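Local coordinates for protein S-adenosyl-L-methionine:salicylic acid carboxyl methyltransferase (Clarkia breweri, PDB 1M6E) that methylates the free carboxyl group of salicylic acid with S-adenosyl-L-methionine, giving the volatile ester methyl salicylate, a pollinator attractant, at residues T76-R81 and N88-Q93; V206-G211 and N349-L354. One frame throughout, in Å; residues are numbered along the deposited sequence.

In the fold
Both contacts reach the same mixed beta-sheet, but their centres lie about 25 Å apart and they do not touch. Interaction 1 sits near the periphery, about 27 Å from the centre of the chain, and ties helix 74-82 to the lead-in and first residues of strand 91-98. Its chemistry is that of side chains: a carboxylate meets two hydroxyls, with an arginine alongside and a small apolar patch beside it. Interaction 2 is fully buried, about 10 Å from the centre, and joins neighbouring strands 204-211 and 346-355 within the sheet. There the backbones do the polar work, while the side chains serve the layers packed on the two faces.

Interaction 1. Residues T76-R81 and N88-Q93; sequences TVEELR and NSPEYQ
Glu78 reaches from helix 74-82 toward two hydroxyls, those of Ser89 and Tyr92. The better defined bond is given by Ser89 OG to Glu78 OE1, 2.8 Å long, and it uses the syn lone pair of the carboxylate, on the side of the other oxygen. Glu78 gets there by folding: CG lies beside the backbone N (chi1 -74°), and a further bend at chi2 brings the carboxylate round to the loop. OE2 turns to Tyr92 OH, meeting the ring at its edge and in its plane, with the carboxylate plane 86° from that of the ring. The modelled bond is implausibly short, and since OE2 also crowds Ser89, its exact place is doubtful.

Arg81 comes in one helical turn later. NH1 stands 2.7 Å from Ser89 OG and 4.0 Å from Glu78 OE1, the latter a long salt bridge. The firmer anchor lies just before the loop segment, where NH2 bonds to the carbonyl of Glu87. Ser89 N lies over one face of the guanidinium, offset toward its rim, and the aliphatic CG lies alongside the Asn88 carbonyl.

Val77 supplies the apolar side: its CB is 4.1 Å from Tyr92 CE2 and its CG1 4.4 Å from Pro90 CD. Leu53 of strand 52-58 touches Val77, Pro90 and Tyr92 alike, while helix 33-44 contacts Val77 through Ile40 and Tyr44. This is the closing end of the beta-alpha-beta unit of strand 52-58, helix 74-82 and strand 91-98, where the chain returns from the helix to the sheet.

The Ser89 bond to OE1 and the long salt bridge to Arg81 would favour Glu78 as an anion, pinning the helix to the approach of the returning strand; the Tyr92 end adds to this only tentatively.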
ATOM      1  N   THR A  76      22.221  10.036  -5.274  1.00 47.93           N
ATOM      2  CA  THR A  76      23.633   9.735  -5.077  1.00 38.19           C
ATOM      3  C   THR A  76      24.156   8.597  -5.922  1.00 40.89           C
ATOM      4  O   THR A  76      25.193   8.731  -6.535  1.00 48.12           O
ATOM      5  CB  THR A  76      23.920   9.372  -3.616  1.00 39.51           C
ATOM      6  OG1 THR A  76      23.685  10.506  -2.778  1.00 43.91           O
ATOM      7  CG2 THR A  76      25.339   8.926  -3.454  1.00 47.87           C
ATOM      8  N   VAL A  77      23.456   7.463  -5.922  1.00 49.37           N
ATOM      9  CA  VAL A  77      23.881   6.292  -6.694  1.00 46.65           C
ATOM     10  C   VAL A  77      23.967   6.656  -8.154  1.00 47.62           C
ATOM     11  O   VAL A  77      24.941   6.332  -8.816  1.00 50.44           O
ATOM     12  CB  VAL A  77      22.908   5.092  -6.552  1.00 45.00           C
ATOM     13  CG1 VAL A  77      23.301   3.953  -7.526  1.00 32.37           C
ATOM     14  CG2 VAL A  77      22.919   4.593  -5.114  1.00 45.27           C
ATOM     15  N   GLU A  78      22.949   7.325  -8.669  1.00 48.82           N
ATOM     16  CA  GLU A  78      22.996   7.706 -10.061  1.00 55.44           C
ATOM     17  C   GLU A  78      24.240   8.575 -10.326  1.00 59.48           C
ATOM     18  O   GLU A  78      24.957   8.365 -11.310  1.00 52.71           O
ATOM     19  CB  GLU A  78      21.712   8.433 -10.430  1.00 45.39           C
ATOM     20  CG  GLU A  78      20.572   7.486 -10.545  1.00 63.65           C
ATOM     21  CD  GLU A  78      20.815   6.442 -11.628  1.00 83.29           C
ATOM     22  OE1 GLU A  78      20.638   6.769 -12.831  1.00 88.66           O
ATOM     23  OE2 GLU A  78      21.195   5.297 -11.278  1.00 89.86           O
ATOM     24  N   GLU A  79      24.514   9.518  -9.427  1.00 59.53           N
ATOM     25  CA  GLU A  79      25.660  10.413  -9.582  1.00 65.62           C
ATOM     26  C   GLU A  79      27.010   9.695  -9.548  1.00 60.89           C
ATOM     27  O   GLU A  79      28.012  10.246  -9.957  1.00 63.69           O
ATOM     28  CB  GLU A  79      25.596  11.521  -8.520  1.00 69.80           C
ATOM     29  CG  GLU A  79      26.727  12.540  -8.566  1.00 79.59           C
ATOM     30  CD  GLU A  79      26.368  13.827  -7.820  1.00 99.07           C
ATOM     31  OE1 GLU A  79      27.281  14.622  -7.468  1.00100.28           O
ATOM     32  OE2 GLU A  79      25.154  14.045  -7.595  1.00101.98           O
ATOM     33  N   LEU A  80      27.032   8.471  -9.044  1.00 62.14           N
ATOM     34  CA  LEU A  80      28.257   7.683  -9.012  1.00 68.07           C
ATOM     35  C   LEU A  80      28.350   6.923 -10.341  1.00 73.46           C
ATOM     36  O   LEU A  80      29.325   7.031 -11.066  1.00 79.25           O
ATOM     37  CB  LEU A  80      28.219   6.659  -7.882  1.00 60.59           C
ATOM     38  CG  LEU A  80      28.405   7.135  -6.462  1.00 65.71           C
ATOM     39  CD1 LEU A  80      27.973   6.035  -5.490  1.00 79.52           C
ATOM     40  CD2 LEU A  80      29.855   7.485  -6.264  1.00 72.13           C
ATOM     41  N   ARG A  81      27.317   6.154 -10.657  1.00 71.05           N
ATOM     42  CA  ARG A  81      27.295   5.368 -11.877  1.00 63.34           C
ATOM     43  C   ARG A  81      27.683   6.179 -13.116  1.00 69.37           C
ATOM     44  O   ARG A  81      28.106   5.615 -14.128  1.00 69.74           O
ATOM     45  CB  ARG A  81      25.908   4.711 -12.018  1.00 54.72           C
ATOM     46  CG  ARG A  81      25.579   4.145 -13.375  1.00 44.68           C
ATOM     47  CD  ARG A  81      24.764   5.160 -14.125  1.00 55.89           C
ATOM     48  NE  ARG A  81      24.901   5.015 -15.560  1.00 70.26           N
ATOM     49  CZ  ARG A  81      24.056   5.550 -16.429  1.00 86.14           C
ATOM     50  NH1 ARG A  81      23.019   6.254 -15.987  1.00 90.87           N
ATOM     51  NH2 ARG A  81      24.253   5.388 -17.735  1.00 91.41           N
ATOM     52  N   ASN A  88      25.749   1.531 -16.725  1.00109.53           N
ATOM     53  CA  ASN A  88      24.282   1.545 -16.623  1.00 97.75           C
ATOM     54  C   ASN A  88      23.880   1.652 -15.147  1.00 89.56           C
ATOM     55  O   ASN A  88      24.647   1.257 -14.260  1.00 84.61           O
ATOM     56  CB  ASN A  88      23.702   0.252 -17.195  1.00 97.69           C
ATOM     57  CG  ASN A  88      23.244   0.397 -18.619  1.00 92.52           C
ATOM     58  OD1 ASN A  88      22.200   0.991 -18.885  1.00 98.14           O
ATOM     59  ND2 ASN A  88      24.018  -0.145 -19.547  1.00 85.62           N
ATOM     60  N   SER A  89      22.680   2.170 -14.893  1.00 76.17           N
ATOM     61  CA  SER A  89      22.188   2.329 -13.533  1.00 63.04           C
ATOM     62  C   SER A  89      21.444   1.080 -13.208  1.00 58.56           C
ATOM     63  O   SER A  89      21.075   0.334 -14.098  1.00 55.38           O
ATOM     64  CB  SER A  89      21.235   3.503 -13.454  1.00 65.18           C
ATOM     65  OG  SER A  89      21.708   4.582 -14.246  1.00 69.16           O
ATOM     66  N   PRO A  90      21.251   0.796 -11.925  1.00 58.28           N
ATOM     67  CA  PRO A  90      20.506  -0.431 -11.653  1.00 60.78           C
ATOM     68  C   PRO A  90      19.060   0.007 -11.635  1.00 65.77           C
ATOM     69  O   PRO A  90      18.786   1.203 -11.801  1.00 73.05           O
ATOM     70  CB  PRO A  90      20.995  -0.824 -10.262  1.00 56.53           C
ATOM     71  CG  PRO A  90      21.186   0.507  -9.597  1.00 57.50           C
ATOM     72  CD  PRO A  90      21.877   1.320 -10.699  1.00 55.82           C
ATOM     73  N   GLU A  91      18.138  -0.937 -11.467  1.00 65.40           N
ATOM     74  CA  GLU A  91      16.721  -0.592 -11.348  1.00 65.23           C
ATOM     75  C   GLU A  91      16.534  -0.438  -9.845  1.00 66.61           C
ATOM     76  O   GLU A  91      17.053  -1.250  -9.068  1.00 70.63           O
ATOM     77  CB  GLU A  91      15.827  -1.718 -11.856  1.00 65.76           C
ATOM     78  CG  GLU A  91      15.732  -1.776 -13.353  1.00 76.03           C
ATOM     79  CD  GLU A  91      14.926  -2.965 -13.846  1.00 82.13           C
ATOM     80  OE1 GLU A  91      15.312  -4.116 -13.529  1.00 82.01           O
ATOM     81  OE2 GLU A  91      13.918  -2.745 -14.559  1.00 80.09           O
ATOM     82  N   TYR A  92      15.829   0.596  -9.410  1.00 56.88           N
ATOM     83  CA  TYR A  92      15.665   0.750  -7.976  1.00 48.08           C
ATOM     84  C   TYR A  92      14.379   0.112  -7.525  1.00 45.99           C
ATOM     85  O   TYR A  92      13.326   0.324  -8.142  1.00 46.61           O
ATOM     86  CB  TYR A  92      15.693   2.217  -7.592  1.00 46.02           C
ATOM     87  CG  TYR A  92      16.965   2.875  -8.011  1.00 55.14           C
ATOM     88  CD1 TYR A  92      17.164   3.285  -9.335  1.00 54.45           C
ATOM     89  CD2 TYR A  92      18.005   3.041  -7.098  1.00 66.24           C
ATOM     90  CE1 TYR A  92      18.377   3.847  -9.742  1.00 65.23           C
ATOM     91  CE2 TYR A  92      19.219   3.599  -7.489  1.00 74.16           C
ATOM     92  CZ  TYR A  92      19.400   3.999  -8.807  1.00 73.95           C
ATOM     93  OH  TYR A  92      20.610   4.541  -9.163  1.00 77.06           O
ATOM     94  N   GLN A  93      14.466  -0.706  -6.478  1.00 35.46           N
ATOM     95  CA  GLN A  93      13.272  -1.349  -5.959  1.00 44.52           C
ATOM     96  C   GLN A  93      13.045  -0.957  -4.526  1.00 44.11           C
ATOM     97  O   GLN A  93      13.697  -1.456  -3.613  1.00 46.53           O
ATOM     98  CB  GLN A  93      13.364  -2.839  -6.056  1.00 41.10           C
ATOM     99  CG  GLN A  93      12.120  -3.491  -5.594  1.00 47.21           C
ATOM    100  CD  GLN A  93      12.157  -4.927  -5.943  1.00 55.57           C
ATOM    101  OE1 GLN A  93      13.179  -5.583  -5.720  1.00 61.17           O
ATOM    102  NE2 GLN A  93      11.056  -5.450  -6.503  1.00 45.67           N
TER

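Interaction 2. Residues V206-G211 and N349-L354; sequences VLTILG and NVIVSL
Leu207 and Val352 exchange backbone bonds both ways: Leu207 N to Val352 O at 3.0 Å and Val352 N to Leu207 O at 2.9 Å. They form an antiparallel hydrogen-bonded pair, and a third bond follows from Ile209 N to Val350 O, also 2.9 Å. The two strand segments run at 156° to each other.

Weaker CA-H...O contacts fill the gaps, using the same carbonyls a second time. Val206 CA approaches Val352 O at 3.4 Å and Ile351 CA approaches Leu207 O at 3.5 Å, both from the non-hydrogen-bonded pairs that flank Leu207 and Val352.

Apolar contacts across the strands are sparse. Leu207 CD1 meets Leu354 CD1 at 4.5 Å on the face where helix 260-268 packs through Val262 and Ile266 against Val350, Val352 and Leu354. On the face of Val206 and Ser353, helix 33-44 lies over both residues.

Among polar side chains, Ser353 OG has Val206 CG2 at 3.9 Å and makes a weak hydrogen bond to Arg204. Asn349 turns outside the pair: OD1 is hydrogen-bonded to the hydroxyl of Tyr147, a probable substrate-binding residue as judged from relatives.

The position of strand 346-355, antiparallel between strands 204-211 and 275-283, is the hallmark of the class I methyltransferase fold. The three backbone bonds fix how it aligns with strand 204-211, while the side chains are left to hold helices on both faces and, through Asn349, probably to link the sheet to the edge of the substrate site.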
ATOM      1  N   VAL A 206      21.142   2.459   7.826  1.00 45.58           N
ATOM      2  CA  VAL A 206      21.391   3.716   8.522  1.00 43.95           C
ATOM      3  C   VAL A 206      20.145   4.056   9.373  1.00 56.54           C
ATOM      4  O   VAL A 206      19.148   4.609   8.888  1.00 69.12           O
ATOM      5  CB  VAL A 206      21.696   4.847   7.523  1.00 45.25           C
ATOM      6  CG1 VAL A 206      22.058   6.119   8.283  1.00 31.21           C
ATOM      7  CG2 VAL A 206      22.812   4.412   6.556  1.00 30.65           C
ATOM      8  N   LEU A 207      20.223   3.711  10.653  1.00 54.52           N
ATOM      9  CA  LEU A 207      19.144   3.913  11.604  1.00 49.60           C
ATOM     10  C   LEU A 207      19.349   5.180  12.437  1.00 51.76           C
ATOM     11  O   LEU A 207      20.433   5.411  12.948  1.00 63.50           O
ATOM     12  CB  LEU A 207      19.062   2.672  12.492  1.00 38.80           C
ATOM     13  CG  LEU A 207      19.008   1.375  11.666  1.00 43.42           C
ATOM     14  CD1 LEU A 207      18.789   0.163  12.568  1.00 42.56           C
ATOM     15  CD2 LEU A 207      17.881   1.470  10.655  1.00 52.45           C
ATOM     16  N   THR A 208      18.309   6.000  12.552  1.00 48.62           N
ATOM     17  CA  THR A 208      18.347   7.258  13.317  1.00 53.49           C
ATOM     18  C   THR A 208      17.246   7.187  14.391  1.00 54.95           C
ATOM     19  O   THR A 208      16.084   7.462  14.115  1.00 57.69           O
ATOM     20  CB  THR A 208      18.039   8.523  12.403  1.00 55.36           C
ATOM     21  OG1 THR A 208      19.009   8.628  11.346  1.00 57.28           O
ATOM     22  CG2 THR A 208      17.997   9.820  13.247  1.00 21.43           C
ATOM     23  N   ILE A 209      17.610   6.830  15.612  1.00 48.04           N
ATOM     24  CA  ILE A 209      16.632   6.716  16.686  1.00 40.84           C
ATOM     25  C   ILE A 209      16.700   7.950  17.541  1.00 41.28           C
ATOM     26  O   ILE A 209      17.793   8.431  17.845  1.00 47.55           O
ATOM     27  CB  ILE A 209      16.958   5.507  17.623  1.00 46.49           C
ATOM     28  CG1 ILE A 209      16.953   4.201  16.827  1.00 51.47           C
ATOM     29  CG2 ILE A 209      15.973   5.454  18.786  1.00 38.69           C
ATOM     30  CD1 ILE A 209      17.464   3.007  17.614  1.00 62.47           C
ATOM     31  N   LEU A 210      15.553   8.470  17.941  1.00 35.06           N
ATOM     32  CA  LEU A 210      15.564   9.618  18.830  1.00 38.78           C
ATOM     33  C   LEU A 210      15.854   9.086  20.239  1.00 51.84           C
ATOM     34  O   LEU A 210      15.041   8.344  20.815  1.00 49.74           O
ATOM     35  CB  LEU A 210      14.217  10.299  18.831  1.00 36.52           C
ATOM     36  CG  LEU A 210      13.977  11.136  20.077  1.00 37.68           C
ATOM     37  CD1 LEU A 210      13.869  12.575  19.656  1.00 53.31           C
ATOM     38  CD2 LEU A 210      12.719  10.688  20.794  1.00 44.40           C
ATOM     39  N   GLY A 211      17.012   9.469  20.780  1.00 55.92           N
ATOM     40  CA  GLY A 211      17.427   9.031  22.105  1.00 56.25           C
ATOM     41  C   GLY A 211      17.994  10.120  23.012  1.00 66.24           C
ATOM     42  O   GLY A 211      17.375  11.192  23.196  1.00 55.75           O
ATOM     43  N   ASN A 349      19.789  12.534  18.838  1.00 49.94           N
ATOM     44  CA  ASN A 349      19.574  11.580  17.755  1.00 47.60           C
ATOM     45  C   ASN A 349      20.632  10.508  17.586  1.00 48.40           C
ATOM     46  O   ASN A 349      21.502  10.615  16.733  1.00 49.12           O
ATOM     47  CB  ASN A 349      19.460  12.329  16.411  1.00 56.22           C
ATOM     48  CG  ASN A 349      18.368  13.404  16.406  1.00 62.29           C
ATOM     49  OD1 ASN A 349      17.183  13.095  16.372  1.00 64.41           O
ATOM     50  ND2 ASN A 349      18.773  14.670  16.432  1.00 65.64           N
ATOM     51  N   VAL A 350      20.573   9.467  18.388  1.00 45.90           N
ATOM     52  CA  VAL A 350      21.525   8.389  18.229  1.00 41.86           C
ATOM     53  C   VAL A 350      21.404   7.956  16.761  1.00 44.13           C
ATOM     54  O   VAL A 350      20.310   7.639  16.281  1.00 45.83           O
ATOM     55  CB  VAL A 350      21.162   7.282  19.229  1.00 44.59           C
ATOM     56  CG1 VAL A 350      21.994   5.982  19.031  1.00 25.35           C
ATOM     57  CG2 VAL A 350      21.356   7.871  20.591  1.00 33.06           C
ATOM     58  N   ILE A 351      22.517   8.008  16.040  1.00 32.17           N
ATOM     59  CA  ILE A 351      22.522   7.657  14.627  1.00 42.95           C
ATOM     60  C   ILE A 351      23.511   6.572  14.533  1.00 44.59           C
ATOM     61  O   ILE A 351      24.543   6.658  15.165  1.00 54.79           O
ATOM     62  CB  ILE A 351      23.063   8.792  13.663  1.00 37.81           C
ATOM     63  CG1 ILE A 351      22.191  10.041  13.735  1.00 31.60           C
ATOM     64  CG2 ILE A 351      23.112   8.290  12.207  1.00 33.39           C
ATOM     65  CD1 ILE A 351      22.830  11.142  14.545  1.00 37.74           C
ATOM     66  N   VAL A 352      23.217   5.574  13.715  1.00 42.55           N
ATOM     67  CA  VAL A 352      24.121   4.473  13.540  1.00 42.88           C
ATOM     68  C   VAL A 352      24.175   4.031  12.092  1.00 55.14           C
ATOM     69  O   VAL A 352      23.136   3.935  11.442  1.00 65.66           O
ATOM     70  CB  VAL A 352      23.670   3.305  14.348  1.00 31.57           C
ATOM     71  CG1 VAL A 352      24.472   2.104  13.954  1.00 38.94           C
ATOM     72  CG2 VAL A 352      23.837   3.604  15.797  1.00 32.34           C
ATOM     73  N   SER A 353      25.371   3.789  11.564  1.00 48.88           N
ATOM     74  CA  SER A 353      25.453   3.285  10.197  1.00 50.33           C
ATOM     75  C   SER A 353      25.978   1.876  10.457  1.00 48.25           C
ATOM     76  O   SER A 353      26.749   1.695  11.393  1.00 38.33           O
ATOM     77  CB  SER A 353      26.407   4.118   9.344  1.00 57.08           C
ATOM     78  OG  SER A 353      26.371   3.657   8.005  1.00 65.45           O
ATOM     79  N   LEU A 354      25.564   0.883   9.670  1.00 44.44           N
ATOM     80  CA  LEU A 354      25.960  -0.497   9.956  1.00 45.90           C
ATOM     81  C   LEU A 354      26.177  -1.283   8.706  1.00 50.38           C
ATOM     82  O   LEU A 354      25.821  -0.822   7.613  1.00 54.32           O
ATOM     83  CB  LEU A 354      24.873  -1.218  10.779  1.00 49.07           C
ATOM     84  CG  LEU A 354      24.320  -0.602  12.091  1.00 59.94           C
ATOM     85  CD1 LEU A 354      22.998  -1.297  12.523  1.00 42.80           C
ATOM     86  CD2 LEU A 354      25.383  -0.699  13.189  1.00 39.66           C
TER